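Local coordinates for DegV family protein (Eubacterium eligens, PDB 3FDJ), which is of unknown function but belongs to the DegV family, whose characterised members bind fatty acids, so it probably binds a fatty acid or a similar lipid, at residues 15-19 with 20-24; 67-70 with 71-74; 93-96 with 97-100; 116-119 with 120-124; 137-140 with 141-145. One frame throughout, in Å; residues are numbered along the deposited sequence.

Contact 1. Residues 15-19 with 20-24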
loop_
_atom_site.group_PDB
_atom_site.type_symbol
_atom_site.label_atom_id
_atom_site.label_comp_id
_atom_site.label_asym_id
_atom_site.label_seq_id
_atom_site.Cartn_x
_atom_site.Cartn_y
_atom_site.Cartn_z
ATOM N N LYS A 15 -6.104 6.612 7.440
ATOM C CA LYS A 15 -7.042 7.727 7.311
ATOM C C LYS A 15 -6.540 9.016 7.959
ATOM O O LYS A 15 -7.108 10.078 7.708
ATOM C CB LYS A 15 -8.394 7.348 7.918
ATOM C CG LYS A 15 -9.380 6.709 6.947
ATOM C CD LYS A 15 -9.218 5.210 6.834
ATOM C CE LYS A 15 -10.308 4.608 5.928
ATOM N NZ LYS A 15 -9.911 3.261 5.419
ATOM N N GLU A 16 -5.503 8.924 8.786
ATOM C CA GLU A 16 -4.905 10.069 9.452
ATOM C C GLU A 16 -3.395 9.905 9.584
ATOM O O GLU A 16 -2.858 8.794 9.533
ATOM C CB GLU A 16 -5.511 10.265 10.859
ATOM C CG GLU A 16 -5.151 9.134 11.846
ATOM C CD GLU A 16 -5.641 9.384 13.276
ATOM O OE1 GLU A 16 -5.881 10.561 13.643
ATOM O OE2 GLU A 16 -5.784 8.379 14.028
ATOM N N LEU A 17 -2.717 11.024 9.752
ATOM C CA LEU A 17 -1.301 11.071 10.013
ATOM C C LEU A 17 -1.194 12.103 11.129
ATOM O O LEU A 17 -1.305 13.306 10.878
ATOM C CB LEU A 17 -0.584 11.545 8.753
ATOM C CG LEU A 17 0.593 10.872 8.056
ATOM C CD1 LEU A 17 0.562 9.377 8.109
ATOM C CD2 LEU A 17 0.647 11.404 6.609
ATOM N N ARG A 18 -1.026 11.647 12.368
ATOM C CA ARG A 18 -1.159 12.552 13.494
ATOM C C ARG A 18 -0.108 13.638 13.345
ATOM O O ARG A 18 1.041 13.341 13.065
ATOM C CB ARG A 18 -1.032 11.808 14.834
ATOM C CG ARG A 18 -1.284 12.663 16.068
ATOM C CD ARG A 18 -2.735 13.219 16.209
ATOM N NE ARG A 18 -3.762 12.173 16.364
ATOM C CZ ARG A 18 -4.990 12.365 16.861
ATOM N NH1 ARG A 18 -5.382 13.566 17.293
ATOM N NH2 ARG A 18 -5.838 11.338 16.949
ATOM N N GLY A 19 -0.540 14.884 13.454
ATOM C CA GLY A 19 0.331 16.054 13.313
ATOM C C GLY A 19 0.398 16.665 11.920
ATOM O O GLY A 19 0.996 17.721 11.742
HETATM N N MSE A 20 -0.210 16.001 10.940
HETATM C CA MSE A 20 -0.181 16.447 9.547
HETATM C C MSE A 20 -1.583 16.714 9.034
HETATM O O MSE A 20 -2.568 16.238 9.602
HETATM C CB MSE A 20 0.417 15.359 8.667
HETATM C CG MSE A 20 1.903 15.226 8.757
HETATM SE SE MSE A 20 2.855 16.591 7.741
HETATM C CE MSE A 20 1.551 16.954 6.341
ATOM N N VAL A 21 -1.661 17.475 7.950
ATOM C CA VAL A 21 -2.885 17.595 7.194
ATOM C C VAL A 21 -2.834 16.464 6.169
ATOM O O VAL A 21 -1.946 16.441 5.321
ATOM C CB VAL A 21 -2.988 18.918 6.475
ATOM C CG1 VAL A 21 -4.275 18.965 5.634
ATOM C CG2 VAL A 21 -2.939 20.085 7.470
ATOM N N PHE A 22 -3.794 15.551 6.242
ATOM C CA PHE A 22 -3.783 14.351 5.415
ATOM C C PHE A 22 -5.196 13.945 5.042
ATOM O O PHE A 22 -6.095 13.950 5.883
ATOM C CB PHE A 22 -3.124 13.200 6.152
ATOM C CG PHE A 22 -3.242 11.884 5.418
ATOM C CD1 PHE A 22 -2.418 11.623 4.332
ATOM C CD2 PHE A 22 -4.217 10.966 5.765
ATOM C CE1 PHE A 22 -2.552 10.435 3.595
ATOM C CE2 PHE A 22 -4.367 9.783 5.040
ATOM C CZ PHE A 22 -3.526 9.509 3.984
ATOM N N LYS A 23 -5.374 13.551 3.792
ATOM C CA LYS A 23 -6.634 13.025 3.317
ATOM C C LYS A 23 -6.451 11.794 2.442
ATOM O O LYS A 23 -5.687 11.834 1.458
ATOM C CB LYS A 23 -7.332 14.106 2.498
ATOM C CG LYS A 23 -8.731 13.766 2.174
ATOM C CD LYS A 23 -9.615 13.895 3.397
ATOM C CE LYS A 23 -10.964 13.269 3.173
ATOM N NZ LYS A 23 -11.772 14.129 2.266
ATOM N N ALA A 24 -7.167 10.722 2.784
ATOM C CA ALA A 24 -7.214 9.513 1.953
ATOM C C ALA A 24 -8.364 9.604 0.949
ATOM O O ALA A 24 -9.442 10.105 1.274
ATOM C CB ALA A 24 -7.350 8.246 2.828
HETATM O O HOH W 1 -8.554 10.790 5.335
HETATM O O HOH W 2 -6.777 12.863 8.636
HETATM O O HOH W 3 -4.119 13.563 9.810
#
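L17 and M20 form the ends of a type II beta turn that reverses the chain before strand 21-30 sets out. The turn is closed by a backbone hydrogen bond, M20 N to L17 O at 2.9 Å. G19 sits at its third position with phi 94°, where a side chain would jam against the preceding carbonyl oxygen, which is why glycine suits the place.

Apolar contacts gather on one face of the turn. L17 CB meets CB of M20, a selenomethionine, at 3.9 Å, while L17 CD2 approaches F22 CD1 obliquely at 3.8 Å. F22 has CG anti to its backbone N (chi1 173°), which swings the ring back towards 15-19. Leucine and phenylalanine suit these places because L17 faces L6 of strand 5-9 and Q130 of helix 120-134, and F22 faces A8 and L126 of the same two elements.

Charge plays a looser part: R18 NH2 lies 3.4 Å from E16 OE1, well out of the guanidinium plane, an ion pair without a directed N-H.

Water spans the gap between the loop 15-19 and the start of strand 21-30. One molecule links K15 O with A24 N; another accepts from L17 N and may donate to M20 O. K15 O also touches the F22 ring at its edge, in the ring plane, 3.6 Å from CD2.

Contact 2. Residues 67-70 with 71-74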
loop_
_atom_site.group_PDB
_atom_site.type_symbol
_atom_site.label_atom_id
_atom_site.label_comp_id
_atom_site.label_asym_id
_atom_site.label_seq_id
_atom_site.Cartn_x
_atom_site.Cartn_y
_atom_site.Cartn_z
ATOM N N ALA A 67 -13.353 13.294 -6.703
ATOM C CA ALA A 67 -12.877 12.873 -5.373
ATOM C C ALA A 67 -11.480 13.391 -5.074
ATOM O O ALA A 67 -11.177 13.819 -3.949
ATOM C CB ALA A 67 -12.906 11.339 -5.256
ATOM N N TRP A 68 -10.600 13.348 -6.073
ATOM C CA TRP A 68 -9.270 13.934 -5.902
ATOM C C TRP A 68 -9.375 15.424 -5.633
ATOM O O TRP A 68 -8.737 15.928 -4.726
ATOM C CB TRP A 68 -8.402 13.713 -7.127
ATOM C CG TRP A 68 -7.909 12.325 -7.348
ATOM C CD1 TRP A 68 -8.254 11.488 -8.389
ATOM C CD2 TRP A 68 -6.950 11.609 -6.573
ATOM N NE1 TRP A 68 -7.570 10.303 -8.291
ATOM C CE2 TRP A 68 -6.761 10.350 -7.190
ATOM C CE3 TRP A 68 -6.228 11.899 -5.415
ATOM C CZ2 TRP A 68 -5.898 9.384 -6.668
ATOM C CZ3 TRP A 68 -5.374 10.945 -4.915
ATOM C CH2 TRP A 68 -5.203 9.710 -5.549
ATOM N N LEU A 69 -10.170 16.138 -6.420
ATOM C CA LEU A 69 -10.279 17.592 -6.253
ATOM C C LEU A 69 -10.790 17.958 -4.880
ATOM O O LEU A 69 -10.275 18.882 -4.261
ATOM C CB LEU A 69 -11.161 18.210 -7.343
ATOM C CG LEU A 69 -10.559 18.151 -8.751
ATOM C CD1 LEU A 69 -11.581 18.700 -9.777
ATOM C CD2 LEU A 69 -9.243 18.949 -8.831
ATOM N N GLU A 70 -11.778 17.210 -4.397
ATOM C CA GLU A 70 -12.301 17.415 -3.044
ATOM C C GLU A 70 -11.165 17.251 -2.031
ATOM O O GLU A 70 -11.022 18.058 -1.117
ATOM C CB GLU A 70 -13.427 16.428 -2.747
ATOM C CG GLU A 70 -14.090 16.622 -1.394
ATOM C CD GLU A 70 -15.264 15.679 -1.153
ATOM O OE1 GLU A 70 -15.138 14.451 -1.395
ATOM O OE2 GLU A 70 -16.311 16.173 -0.694
ATOM N N ALA A 71 -10.323 16.244 -2.228
ATOM C CA ALA A 71 -9.246 15.957 -1.280
ATOM C C ALA A 71 -8.140 16.993 -1.290
ATOM O O ALA A 71 -7.460 17.187 -0.285
ATOM C CB ALA A 71 -8.652 14.579 -1.541
ATOM N N PHE A 72 -7.916 17.627 -2.441
ATOM C CA PHE A 72 -6.883 18.653 -2.544
ATOM C C PHE A 72 -7.312 19.889 -1.770
ATOM O O PHE A 72 -6.481 20.648 -1.302
ATOM C CB PHE A 72 -6.617 19.055 -4.005
ATOM C CG PHE A 72 -6.067 17.952 -4.898
ATOM C CD1 PHE A 72 -5.505 16.789 -4.398
ATOM C CD2 PHE A 72 -6.071 18.133 -6.274
ATOM C CE1 PHE A 72 -5.008 15.803 -5.242
ATOM C CE2 PHE A 72 -5.554 17.162 -7.120
ATOM C CZ PHE A 72 -5.031 15.981 -6.596
ATOM N N GLY A 73 -8.622 20.107 -1.683
ATOM C CA GLY A 73 -9.166 21.245 -0.982
ATOM C C GLY A 73 -8.784 22.523 -1.691
ATOM O O GLY A 73 -9.078 22.707 -2.889
ATOM N N ASP A 74 -8.128 23.418 -0.971
ATOM C CA ASP A 74 -7.650 24.646 -1.596
ATOM C C ASP A 74 -6.221 24.987 -1.159
ATOM O O ASP A 74 -5.793 26.144 -1.156
ATOM C CB ASP A 74 -8.640 25.792 -1.369
ATOM C CG ASP A 74 -8.517 26.414 -0.021
ATOM O OD1 ASP A 74 -8.280 25.666 0.956
ATOM O OD2 ASP A 74 -8.641 27.666 0.050
HETATM O O HOH W 4 -10.342 21.526 -4.883
#
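F72 keeps CG anti to its own carbonyl carbon (chi1 -64°), which folds the ring back along the helix until one face lies against W68 O. That oxygen sits 3.4 Å from F72 CG, offset towards the rim. W68 has the same kind of first torsion, and its indole slants across so that CE3 comes within 4.1 Å of F72 CE1. From another side L69 CD2 approaches F72 CD2 at 4.2 Å, again obliquely.

W68 O is therefore engaged twice, since it also accepts the F72 N-H at 3.0 Å. Replacing F72 by an alanine would probably leave W68 O without its aromatic cover and open a gap beside W68 CE3 and L69 CD2. Large apolar groups suit these places because W68 and F72 both pack against strand 77-82, W68 on V80 and F72 on I78 and V80, and F72 meets Y101 edge-to-face; the one polar atom of the indole, NE1, is bonded to S93 OG. The small A71 instead lets the helix come close to strands 5-9 and 21-30.

At the end of the helix L69 O accepts G73 N at 3.3 Å, and a water donates to both L69 O and G73 O. G73, the first residue past the helix and with positive phi (66°), a shape glycine adopts readily, ends helix 65-72 as a C-terminal glycine cap (C' position), where the helix packs on the sheet.

Contact 3. Residues 93-96 with 97-100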
loop_
_atom_site.group_PDB
_atom_site.type_symbol
_atom_site.label_atom_id
_atom_site.label_comp_id
_atom_site.label_asym_id
_atom_site.label_seq_id
_atom_site.Cartn_x
_atom_site.Cartn_y
_atom_site.Cartn_z
ATOM N N SER A 93 -5.324 8.980 -12.812
ATOM C CA SER A 93 -6.484 9.742 -12.333
ATOM C C SER A 93 -6.013 10.937 -11.495
ATOM O O SER A 93 -6.587 12.040 -11.575
ATOM C CB SER A 93 -7.495 8.853 -11.554
ATOM O OG SER A 93 -7.014 8.401 -10.296
ATOM N N ALA A 94 -4.973 10.710 -10.696
ATOM C CA ALA A 94 -4.402 11.776 -9.861
ATOM C C ALA A 94 -3.728 12.860 -10.731
ATOM O O ALA A 94 -3.831 14.051 -10.438
ATOM C CB ALA A 94 -3.408 11.202 -8.844
HETATM N N MSE A 95 -3.028 12.435 -11.780
HETATM C CA MSE A 95 -2.427 13.395 -12.732
HETATM C C MSE A 95 -3.498 14.198 -13.464
HETATM O O MSE A 95 -3.327 15.404 -13.689
HETATM C CB MSE A 95 -1.510 12.690 -13.724
HETATM C CG MSE A 95 -0.260 12.116 -13.123
HETATM SE SE MSE A 95 0.947 13.534 -12.595
HETATM C CE MSE A 95 1.506 14.228 -14.324
ATOM N N ALA A 96 -4.599 13.554 -13.825
ATOM C CA ALA A 96 -5.704 14.249 -14.464
ATOM C C ALA A 96 -6.323 15.297 -13.525
ATOM O O ALA A 96 -6.630 16.432 -13.929
ATOM C CB ALA A 96 -6.766 13.216 -14.953
ATOM N N ALA A 97 -6.492 14.923 -12.264
ATOM C CA ALA A 97 -7.020 15.850 -11.266
ATOM C C ALA A 97 -6.041 17.010 -10.999
ATOM O O ALA A 97 -6.468 18.154 -10.840
ATOM C CB ALA A 97 -7.348 15.081 -9.960
ATOM N N ARG A 98 -4.746 16.721 -10.967
ATOM C CA ARG A 98 -3.719 17.757 -10.798
ATOM C C ARG A 98 -3.828 18.789 -11.918
ATOM O O ARG A 98 -3.701 19.984 -11.691
ATOM C CB ARG A 98 -2.320 17.140 -10.801
ATOM C CG ARG A 98 -1.180 18.125 -10.818
ATOM C CD ARG A 98 0.148 17.438 -10.757
ATOM N NE ARG A 98 1.234 18.389 -10.926
ATOM C CZ ARG A 98 1.746 18.797 -12.077
ATOM N NH1 ARG A 98 1.284 18.360 -13.250
ATOM N NH2 ARG A 98 2.738 19.680 -12.064
ATOM N N ALA A 99 -4.060 18.294 -13.130
ATOM C CA ALA A 99 -4.170 19.155 -14.307
ATOM C C ALA A 99 -5.283 20.184 -14.140
ATOM O O ALA A 99 -5.110 21.371 -14.462
ATOM C CB ALA A 99 -4.402 18.298 -15.553
ATOM N N VAL A 100 -6.448 19.712 -13.709
ATOM C CA VAL A 100 -7.579 20.581 -13.460
ATOM C C VAL A 100 -7.268 21.524 -12.290
ATOM O O VAL A 100 -7.543 22.733 -12.348
ATOM C CB VAL A 100 -8.846 19.748 -13.160
ATOM C CG1 VAL A 100 -9.987 20.658 -12.671
ATOM C CG2 VAL A 100 -9.262 18.933 -14.437
HETATM O O HOH W 5 -1.034 17.005 -14.009
#
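M95 and R98 meet one turn apart on helix 90-102, the helix of a beta-alpha-beta unit that joins strand 77-82 to strand 109-114. Their link is a water, which donates to M95 O at 2.8 Å and accepts from R98 NH1 at the edge of the guanidinium, in its plane. M95 O thus has two partners, because A99 N also donates to it at 3.0 Å.

The reach of R98 comes from an extended chain, CG anti to the backbone N (chi1 172°) and straight on to NE. NE itself is bonded to V110 O, so the arginine ties the helix to the neighbouring strand while NH1 of the same group holds the water. M95, a selenomethionine, bends back to bring CE within 4.3 Å of R98 NH1, a loose and oblique approach.

Regular helix bonds run alongside, among them A97 N to S93 O at 3.0 Å and R98 N to A94 O at 2.9 Å. Alanine suits the packed face, for the short side chains of A94 and A97 allow W68 of helix 65-72 to lie close. S93 OG is bonded to T90 O as well. The helix is the connection of a beta-alpha-beta crossover between the parallel strands 77-82 and 109-114 of a mixed sheet.

Contact 4. Residues 116-119 with 120-124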
loop_
_atom_site.group_PDB
_atom_site.type_symbol
_atom_site.label_atom_id
_atom_site.label_comp_id
_atom_site.label_asym_id
_atom_site.label_seq_id
_atom_site.Cartn_x
_atom_site.Cartn_y
_atom_site.Cartn_z
ATOM N N LYS A 116 5.200 3.182 -6.876
ATOM C CA LYS A 116 5.720 1.933 -7.429
ATOM C C LYS A 116 5.413 0.751 -6.491
ATOM O O LYS A 116 6.041 -0.299 -6.560
ATOM C CB LYS A 116 7.218 2.038 -7.684
ATOM C CG LYS A 116 7.657 3.264 -8.478
ATOM C CD LYS A 116 9.168 3.168 -8.689
ATOM C CE LYS A 116 9.791 4.404 -9.257
ATOM N NZ LYS A 116 11.229 4.111 -9.560
ATOM N N SER A 117 4.413 0.920 -5.646
ATOM C CA SER A 117 4.080 -0.081 -4.672
ATOM C C SER A 117 2.651 0.106 -4.140
ATOM O O SER A 117 1.755 0.504 -4.880
ATOM C CB SER A 117 5.120 -0.003 -3.547
ATOM O OG SER A 117 5.053 -1.135 -2.679
ATOM N N THR A 118 2.443 -0.231 -2.871
ATOM C CA THR A 118 1.123 -0.191 -2.245
ATOM C C THR A 118 1.298 -0.240 -0.735
ATOM O O THR A 118 2.404 -0.489 -0.231
ATOM C CB THR A 118 0.256 -1.381 -2.699
ATOM O OG1 THR A 118 -1.119 -1.102 -2.401
ATOM C CG2 THR A 118 0.715 -2.705 -2.031
ATOM N N GLY A 119 0.199 -0.006 -0.026
ATOM C CA GLY A 119 0.094 -0.278 1.395
ATOM C C GLY A 119 1.219 0.292 2.219
ATOM O O GLY A 119 1.428 1.506 2.221
ATOM N N PRO A 120 1.946 -0.582 2.945
ATOM C CA PRO A 120 2.910 -0.046 3.884
ATOM C C PRO A 120 4.047 0.740 3.267
ATOM O O PRO A 120 4.640 1.569 3.952
ATOM C CB PRO A 120 3.427 -1.291 4.628
ATOM C CG PRO A 120 3.132 -2.416 3.730
ATOM C CD PRO A 120 1.825 -2.034 3.070
ATOM N N GLN A 121 4.365 0.497 1.997
ATOM C CA GLN A 121 5.384 1.314 1.331
ATOM C C GLN A 121 4.872 2.742 1.086
ATOM O O GLN A 121 5.622 3.715 1.269
ATOM C CB GLN A 121 5.884 0.624 0.049
ATOM C CG GLN A 121 7.161 1.256 -0.580
ATOM C CD GLN A 121 8.011 0.272 -1.402
ATOM O OE1 GLN A 121 7.548 -0.790 -1.811
ATOM N NE2 GLN A 121 9.251 0.670 -1.710
HETATM N N MSE A 122 3.602 2.865 0.709
HETATM C CA MSE A 122 2.935 4.184 0.608
HETATM C C MSE A 122 2.942 4.852 1.978
HETATM O O MSE A 122 3.256 6.040 2.082
HETATM C CB MSE A 122 1.490 4.059 0.084
HETATM C CG MSE A 122 1.405 3.526 -1.330
HETATM SE SE MSE A 122 -0.417 3.269 -1.866
HETATM C CE MSE A 122 -1.001 5.179 -1.847
ATOM N N ARG A 123 2.649 4.088 3.036
ATOM C CA ARG A 123 2.727 4.646 4.391
ATOM C C ARG A 123 4.109 5.187 4.738
ATOM O O ARG A 123 4.218 6.295 5.271
ATOM C CB ARG A 123 2.254 3.648 5.459
ATOM C CG ARG A 123 2.247 4.255 6.810
ATOM C CD ARG A 123 1.629 3.355 7.838
ATOM N NE ARG A 123 1.684 4.035 9.120
ATOM C CZ ARG A 123 0.886 3.777 10.152
ATOM N NH1 ARG A 123 -0.058 2.822 10.095
ATOM N NH2 ARG A 123 1.022 4.509 11.249
ATOM N N ILE A 124 5.158 4.416 4.438
ATOM C CA ILE A 124 6.529 4.858 4.698
ATOM C C ILE A 124 6.862 6.150 3.931
ATOM O O ILE A 124 7.507 7.050 4.461
ATOM C CB ILE A 124 7.540 3.717 4.431
ATOM C CG1 ILE A 124 7.467 2.710 5.578
ATOM C CG2 ILE A 124 8.974 4.241 4.305
ATOM C CD1 ILE A 124 8.478 1.541 5.508
#
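S117 and Q121 meet in a buried, local contact at the N-terminus of helix 120-134, about 4 Å from the centre of the folded chain to the centre of the contact, where the loop after strand 109-114 turns into the helix. S117 OG donates to Q121 OE1 at 2.7 Å, from 29° out of the carbonyl plane. The serine places OG anti to its backbone N (chi1 -167°), and Q121 holds its chain extended to meet it. The glutamine amide is used at both ends, since NE2 bonds to T153 OG1 on strand 153-159. A leucine in place of Q121 would probably leave S117 OG and T153 OG1 without their common mate.

G119 is the N-cap. Its phi of 50° suits a residue lacking a side chain, and a CB there would clash with P120 CD. Proline fits the first helical turn, where no backbone N-H is needed.

The T118 side chain lies about 4 Å from a bound hexaethylene glycol, which probably comes from the crystallisation liquor but may mark a pocket. Selenium of M122, a selenomethionine, packs 3.8 Å from T118 CA.

Two backbone bonds open the helix: Q121 N to T118 O at 3.1 Å, and R123 N to G119 O at 3.0 Å, the latter in the carbonyl plane.

Contact 5. Residues 137-140 with 141-145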
loop_
_atom_site.group_PDB
_atom_site.type_symbol
_atom_site.label_atom_id
_atom_site.label_comp_id
_atom_site.label_asym_id
_atom_site.label_seq_id
_atom_site.Cartn_x
_atom_site.Cartn_y
_atom_site.Cartn_z
ATOM N N LYS A 137 11.761 21.602 5.739
ATOM C CA LYS A 137 12.226 21.576 4.369
ATOM C C LYS A 137 11.192 22.231 3.460
ATOM O O LYS A 137 9.989 22.165 3.719
ATOM C CB LYS A 137 12.571 20.152 3.958
ATOM C CG LYS A 137 13.889 19.709 4.602
ATOM C CD LYS A 137 14.121 18.224 4.556
ATOM C CE LYS A 137 15.575 17.926 4.963
ATOM N NZ LYS A 137 15.860 18.191 6.399
ATOM N N LYS A 138 11.663 22.891 2.406
ATOM C CA LYS A 138 10.766 23.532 1.449
ATOM C C LYS A 138 10.228 22.515 0.449
ATOM O O LYS A 138 10.825 21.448 0.247
ATOM C CB LYS A 138 11.493 24.659 0.711
ATOM C CG LYS A 138 11.966 25.788 1.622
ATOM C CD LYS A 138 13.238 26.446 1.084
ATOM C CE LYS A 138 13.025 27.094 -0.280
ATOM N NZ LYS A 138 12.893 26.094 -1.413
ATOM N N PHE A 139 9.116 22.864 -0.192
ATOM C CA PHE A 139 8.444 21.984 -1.152
ATOM C C PHE A 139 9.421 21.412 -2.188
ATOM O O PHE A 139 9.451 20.195 -2.413
ATOM C CB PHE A 139 7.294 22.709 -1.855
ATOM C CG PHE A 139 6.522 21.844 -2.817
ATOM C CD1 PHE A 139 6.958 21.672 -4.102
ATOM C CD2 PHE A 139 5.362 21.194 -2.412
ATOM C CE1 PHE A 139 6.244 20.871 -4.997
ATOM C CE2 PHE A 139 4.653 20.392 -3.288
ATOM C CZ PHE A 139 5.101 20.234 -4.586
ATOM N N GLU A 140 10.231 22.282 -2.780
ATOM C CA GLU A 140 11.149 21.860 -3.829
ATOM C C GLU A 140 12.226 20.904 -3.295
ATOM O O GLU A 140 12.604 19.957 -3.980
ATOM C CB GLU A 140 11.779 23.065 -4.509
ATOM C CG GLU A 140 10.769 23.937 -5.271
ATOM C CD GLU A 140 9.914 24.847 -4.394
ATOM O OE1 GLU A 140 10.214 25.072 -3.166
ATOM O OE2 GLU A 140 8.898 25.325 -4.968
ATOM N N GLU A 141 12.665 21.108 -2.064
ATOM C CA GLU A 141 13.631 20.195 -1.446
ATOM C C GLU A 141 13.029 18.815 -1.239
ATOM O O GLU A 141 13.675 17.795 -1.505
ATOM C CB GLU A 141 14.141 20.757 -0.116
ATOM C CG GLU A 141 14.934 22.045 -0.278
ATOM C CD GLU A 141 15.308 22.756 1.024
ATOM O OE1 GLU A 141 14.589 22.625 2.053
ATOM O OE2 GLU A 141 16.318 23.507 0.994
ATOM N N ILE A 142 11.788 18.796 -0.755
ATOM C CA ILE A 142 11.098 17.556 -0.446
ATOM C C ILE A 142 10.792 16.808 -1.743
ATOM O O ILE A 142 11.008 15.591 -1.850
ATOM C CB ILE A 142 9.787 17.819 0.330
ATOM C CG1 ILE A 142 10.084 18.477 1.669
ATOM C CG2 ILE A 142 9.008 16.508 0.506
ATOM C CD1 ILE A 142 8.832 19.076 2.371
ATOM N N ASP A 143 10.346 17.554 -2.749
ATOM C CA ASP A 143 9.962 16.978 -4.032
ATOM C C ASP A 143 11.158 16.237 -4.661
ATOM O O ASP A 143 10.983 15.184 -5.214
ATOM C CB ASP A 143 9.448 18.083 -4.948
ATOM C CG ASP A 143 8.943 17.572 -6.299
ATOM O OD1 ASP A 143 8.590 16.388 -6.414
ATOM O OD2 ASP A 143 8.875 18.389 -7.241
ATOM N N GLY A 144 12.349 16.801 -4.565
ATOM C CA GLY A 144 13.575 16.129 -5.059
ATOM C C GLY A 144 13.974 14.927 -4.219
ATOM O O GLY A 144 14.287 13.858 -4.735
ATOM N N ALA A 145 13.931 15.109 -2.914
ATOM C CA ALA A 145 14.545 14.163 -1.990
ATOM C C ALA A 145 13.742 12.897 -1.786
ATOM O O ALA A 145 14.326 11.840 -1.495
ATOM C CB ALA A 145 14.837 14.839 -0.656
#
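K138 and E141 form half of a capping box at the start of helix 139-150: K138 is the N-cap, and the side chain three residues on takes its backbone N-H. The bond, K138 N to E141 OE1, measures 3.0 Å and is nearly straight at 167°, though the nitrogen comes from above the carboxylate plane. E141 gets there with CG anti to its own carbonyl carbon (chi1 -65°) and an extended chain beyond. A glutamate suits the place, because its negative charge would also be expected to fit the positive end of the helix dipole.

Apolar contact comes from the residues flanking the cap. K137 CB lies 3.8 Å from I142 CG1, at the positions of a hydrophobic staple, here with the lysine's methylenes as one partner. I142 then turns towards L129 and I133 of helix 120-134, where a branched apolar side chain fills the seam. On another side F139 CE1 stands 4.2 Å from D143 CB, and the ring stacks with F79 of strand 77-82.

Charged ends are tied mostly outwards. K138 NZ reaches E140 OE1 in a weak salt bridge of 3.4 Å, whereas E140 OE2 pairs with K109 and D143 OD1 with R111, pinning the helix to strand 109-114. K137 NZ turns back to E135.

Regular helix bonds begin at the cap: I142 N donates to K138 O at 3.0 Å, and D143 N to F139 O at 2.8 Å.

In the fold
The contacts follow one another along the chain without overlap. Contacts 2 and 3 are the closest, with centres about 10 Å apart, where helices 65-72 and 90-102 pack together through W68. Contact 1 touches contact 2 where K23 meets A71, their centres about 14 Å apart. Strands 5-9, 21-30, 77-82 and 109-114 of one mixed sheet lie between these helices and helices 120-134 and 139-150, which carry contacts 4 and 5 with centres about 19 Å apart. Contact 4 alone sits near the centre of the molecule and also reaches strands of the second sheet, so helix 120-134 bridges the two halves of the protein.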